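Local coordinates for crystal protein (Bacillus thuringiensis serovar dakota, PDB 2ZTB) that recognizes cancer cells as the proteolytically activated parasporin-2 toxin and probably forms beta-barrel pores in their membranes, at residues 180-191 and 222-231. Sequence-based numbering, arbitrary orientation.
Sequences KESADFSAPITV and TSGTLRGTVT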
loop_
_atom_site.group_PDB
_atom_site.type_symbol
_atom_site.label_atom_id
_atom_site.label_comp_id
_atom_site.label_asym_id
_atom_site.label_seq_id
_atom_site.Cartn_x
_atom_site.Cartn_y
_atom_site.Cartn_z
ATOM N N LYS A 180 12.089 10.772 -7.311
ATOM C CA LYS A 180 11.302 9.623 -6.905
ATOM C C LYS A 180 11.620 9.378 -5.435
ATOM O O LYS A 180 12.714 8.913 -5.073
ATOM C CB LYS A 180 11.599 8.377 -7.756
ATOM C CG LYS A 180 10.868 7.121 -7.241
ATOM C CD LYS A 180 11.690 5.824 -7.445
ATOM C CE LYS A 180 11.296 4.788 -6.387
ATOM N NZ LYS A 180 11.675 3.377 -6.748
ATOM N N GLU A 181 10.667 9.736 -4.590
ATOM C CA GLU A 181 10.817 9.542 -3.156
ATOM C C GLU A 181 9.953 8.373 -2.722
ATOM O O GLU A 181 8.854 8.161 -3.256
ATOM C CB GLU A 181 10.422 10.796 -2.396
ATOM C CG GLU A 181 11.317 12.005 -2.666
ATOM C CD GLU A 181 10.793 13.235 -1.978
ATOM O OE1 GLU A 181 9.718 13.712 -2.384
ATOM O OE2 GLU A 181 11.435 13.707 -1.010
ATOM N N SER A 182 10.458 7.596 -1.773
ATOM C CA SER A 182 9.670 6.485 -1.260
ATOM C C SER A 182 10.040 6.047 0.143
ATOM O O SER A 182 11.126 6.326 0.637
ATOM C CB SER A 182 9.698 5.288 -2.223
ATOM O OG SER A 182 11.004 4.772 -2.309
ATOM N N ALA A 183 9.092 5.360 0.768
ATOM C CA ALA A 183 9.297 4.721 2.043
ATOM C C ALA A 183 8.620 3.366 2.010
ATOM O O ALA A 183 7.474 3.248 1.571
ATOM C CB ALA A 183 8.724 5.581 3.167
ATOM N N ASP A 184 9.332 2.345 2.464
ATOM C CA ASP A 184 8.705 1.059 2.773
ATOM C C ASP A 184 7.997 1.126 4.110
ATOM O O ASP A 184 8.398 1.875 5.011
ATOM C CB ASP A 184 9.737 -0.072 2.811
ATOM C CG ASP A 184 10.300 -0.385 1.447
ATOM O OD1 ASP A 184 9.592 -0.168 0.445
ATOM O OD2 ASP A 184 11.452 -0.841 1.375
ATOM N N PHE A 185 6.939 0.340 4.244
ATOM C CA PHE A 185 6.286 0.205 5.540
ATOM C C PHE A 185 5.929 -1.250 5.839
ATOM O O PHE A 185 5.887 -2.093 4.947
ATOM C CB PHE A 185 5.075 1.150 5.663
ATOM C CG PHE A 185 3.998 0.924 4.629
ATOM C CD1 PHE A 185 3.043 -0.098 4.795
ATOM C CD2 PHE A 185 3.913 1.745 3.504
ATOM C CE1 PHE A 185 2.033 -0.305 3.841
ATOM C CE2 PHE A 185 2.907 1.546 2.536
ATOM C CZ PHE A 185 1.964 0.512 2.705
ATOM N N SER A 186 5.736 -1.551 7.113
ATOM C CA SER A 186 5.287 -2.874 7.530
ATOM C C SER A 186 4.486 -2.712 8.806
ATOM O O SER A 186 4.548 -1.670 9.453
ATOM C CB SER A 186 6.460 -3.843 7.723
ATOM O OG SER A 186 7.356 -3.384 8.715
ATOM N N ALA A 187 3.695 -3.730 9.122
ATOM C CA ALA A 187 2.925 -3.797 10.353
ATOM C C ALA A 187 2.752 -5.277 10.697
ATOM O O ALA A 187 2.567 -6.103 9.797
ATOM C CB ALA A 187 1.572 -3.140 10.168
ATOM N N PRO A 188 2.829 -5.620 11.996
ATOM C CA PRO A 188 2.522 -6.993 12.393
ATOM C C PRO A 188 1.023 -7.280 12.236
ATOM O O PRO A 188 0.184 -6.414 12.516
ATOM C CB PRO A 188 2.926 -7.030 13.868
ATOM C CG PRO A 188 2.802 -5.578 14.328
ATOM C CD PRO A 188 3.203 -4.764 13.147
ATOM N N ILE A 189 0.705 -8.468 11.736
ATOM C CA ILE A 189 -0.649 -9.002 11.793
ATOM C C ILE A 189 -0.705 -9.994 12.958
ATOM O O ILE A 189 0.183 -10.847 13.092
ATOM C CB ILE A 189 -1.032 -9.783 10.503
ATOM C CG1 ILE A 189 -0.765 -8.956 9.215
ATOM C CG2 ILE A 189 -2.461 -10.349 10.610
ATOM C CD1 ILE A 189 -1.786 -7.914 8.928
ATOM N N THR A 190 -1.742 -9.900 13.785
ATOM C CA THR A 190 -1.893 -10.821 14.914
ATOM C C THR A 190 -3.304 -11.383 15.004
ATOM O O THR A 190 -4.284 -10.677 14.752
ATOM C CB THR A 190 -1.533 -10.175 16.266
ATOM O OG1 THR A 190 -2.440 -9.100 16.534
ATOM C CG2 THR A 190 -0.085 -9.663 16.277
ATOM N N VAL A 191 -3.397 -12.661 15.361
ATOM C CA VAL A 191 -4.689 -13.304 15.567
ATOM C C VAL A 191 -4.885 -13.632 17.061
ATOM O O VAL A 191 -3.982 -14.148 17.718
ATOM C CB VAL A 191 -4.863 -14.553 14.641
ATOM C CG1 VAL A 191 -5.984 -15.452 15.133
ATOM C CG2 VAL A 191 -5.130 -14.112 13.201
ATOM N N THR A 222 -0.153 -17.786 14.539
ATOM C CA THR A 222 -1.189 -16.797 14.815
ATOM C C THR A 222 -0.722 -15.394 14.450
ATOM O O THR A 222 -1.316 -14.400 14.876
ATOM C CB THR A 222 -1.631 -16.817 16.299
ATOM O OG1 THR A 222 -0.473 -16.681 17.135
ATOM C CG2 THR A 222 -2.384 -18.118 16.637
ATOM N N SER A 223 0.346 -15.307 13.662
ATOM C CA SER A 223 0.793 -14.014 13.179
ATOM C C SER A 223 1.196 -14.011 11.718
ATOM O O SER A 223 1.445 -15.056 11.124
ATOM C CB SER A 223 1.922 -13.458 14.056
ATOM O OG SER A 223 3.019 -14.332 14.072
ATOM N N GLY A 224 1.247 -12.810 11.151
ATOM C CA GLY A 224 1.769 -12.582 9.820
ATOM C C GLY A 224 2.283 -11.162 9.720
ATOM O O GLY A 224 2.475 -10.495 10.740
ATOM N N THR A 225 2.482 -10.692 8.486
ATOM C CA THR A 225 3.127 -9.399 8.230
ATOM C C THR A 225 2.471 -8.655 7.068
ATOM O O THR A 225 2.217 -9.222 6.007
ATOM C CB THR A 225 4.642 -9.573 7.947
ATOM O OG1 THR A 225 5.230 -10.382 8.969
ATOM C CG2 THR A 225 5.372 -8.224 7.909
ATOM N N LEU A 226 2.192 -7.378 7.298
ATOM C CA LEU A 226 1.769 -6.470 6.247
ATOM C C LEU A 226 3.011 -5.741 5.744
ATOM O O LEU A 226 3.901 -5.436 6.521
ATOM C CB LEU A 226 0.709 -5.499 6.765
ATOM C CG LEU A 226 0.178 -4.406 5.814
ATOM C CD1 LEU A 226 -1.291 -4.160 6.111
ATOM C CD2 LEU A 226 0.952 -3.119 5.968
ATOM N N ARG A 227 3.090 -5.519 4.435
ATOM C CA ARG A 227 4.188 -4.762 3.825
ATOM C C ARG A 227 3.656 -3.880 2.720
ATOM O O ARG A 227 2.582 -4.121 2.172
ATOM C CB ARG A 227 5.271 -5.684 3.252
ATOM C CG ARG A 227 6.005 -6.468 4.316
ATOM C CD ARG A 227 7.186 -7.218 3.778
ATOM N NE ARG A 227 7.818 -7.989 4.851
ATOM C CZ ARG A 227 8.878 -7.582 5.556
ATOM N NH1 ARG A 227 9.453 -6.403 5.298
ATOM N NH2 ARG A 227 9.371 -8.366 6.516
ATOM N N GLY A 228 4.409 -2.843 2.402
ATOM C CA GLY A 228 4.069 -2.016 1.265
ATOM C C GLY A 228 5.089 -0.933 1.073
ATOM O O GLY A 228 6.113 -0.908 1.757
ATOM N N THR A 229 4.785 -0.053 0.125
ATOM C CA THR A 229 5.612 1.090 -0.230
ATOM C C THR A 229 4.727 2.289 -0.551
ATOM O O THR A 229 3.665 2.160 -1.160
ATOM C CB THR A 229 6.510 0.770 -1.445
ATOM O OG1 THR A 229 7.233 -0.434 -1.184
ATOM C CG2 THR A 229 7.522 1.913 -1.716
ATOM N N VAL A 230 5.185 3.456 -0.131
ATOM C CA VAL A 230 4.563 4.726 -0.514
ATOM C C VAL A 230 5.589 5.540 -1.313
ATOM O O VAL A 230 6.683 5.811 -0.826
ATOM C CB VAL A 230 3.935 5.464 0.706
ATOM C CG1 VAL A 230 4.936 5.642 1.839
ATOM C CG2 VAL A 230 3.317 6.800 0.291
ATOM N N THR A 231 5.248 5.821 -2.575
ATOM C CA THR A 231 6.088 6.569 -3.512
ATOM C C THR A 231 5.455 7.926 -3.900
ATOM O O THR A 231 4.222 8.088 -3.884
ATOM C CB THR A 231 6.383 5.754 -4.760
ATOM O OG1 THR A 231 7.030 4.535 -4.383
ATOM C CG2 THR A 231 7.313 6.497 -5.706
#
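Phe-185 owes its place over the neighbouring strand to a chi1 of 60°, and a chi2 of 82° turns the ring face to Gly-228. There Gly-228 CA sits 3.8 Å from the ring centroid of Phe-185 and 20° off the ring normal, a CH-pi contact over one face; with no side chain intervening, Gly-228 CA comes within 3.6 Å of Phe-185 CZ. Leu-226 CD2 meets Phe-185 CE1 in the ring plane at 3.7 Å. On the same face of the sheet Ile-189 CD1 reaches Leu-226 CB at 4.1 Å, the two side chains crossing at about a right angle, and Ala-183 CB touches Val-230 CG1. From strand 126-132, Ile-128 packs on Phe-185 and Leu-126 on Leu-226, while Phe-120 and Phe-122 meet Ile-189. The opposite face is largely polar, carrying Ser-182, Ser-186, Thr-225 and Arg-227; on it Thr-229 OG1 donates to Asp-184 OD1 (2.9 Å), the two side chains side by side. Nine backbone bonds join the antiparallel strands, two in each of four hydrogen-bonded pairs and one from Val-191 N to Thr-222 O. Strand 61-90 continues the sheet beyond 180-191. Burial of Phe-185, Leu-226 and Ile-189 is consistent with an inward-facing apolar side, the polar face being the more solvent-accessible.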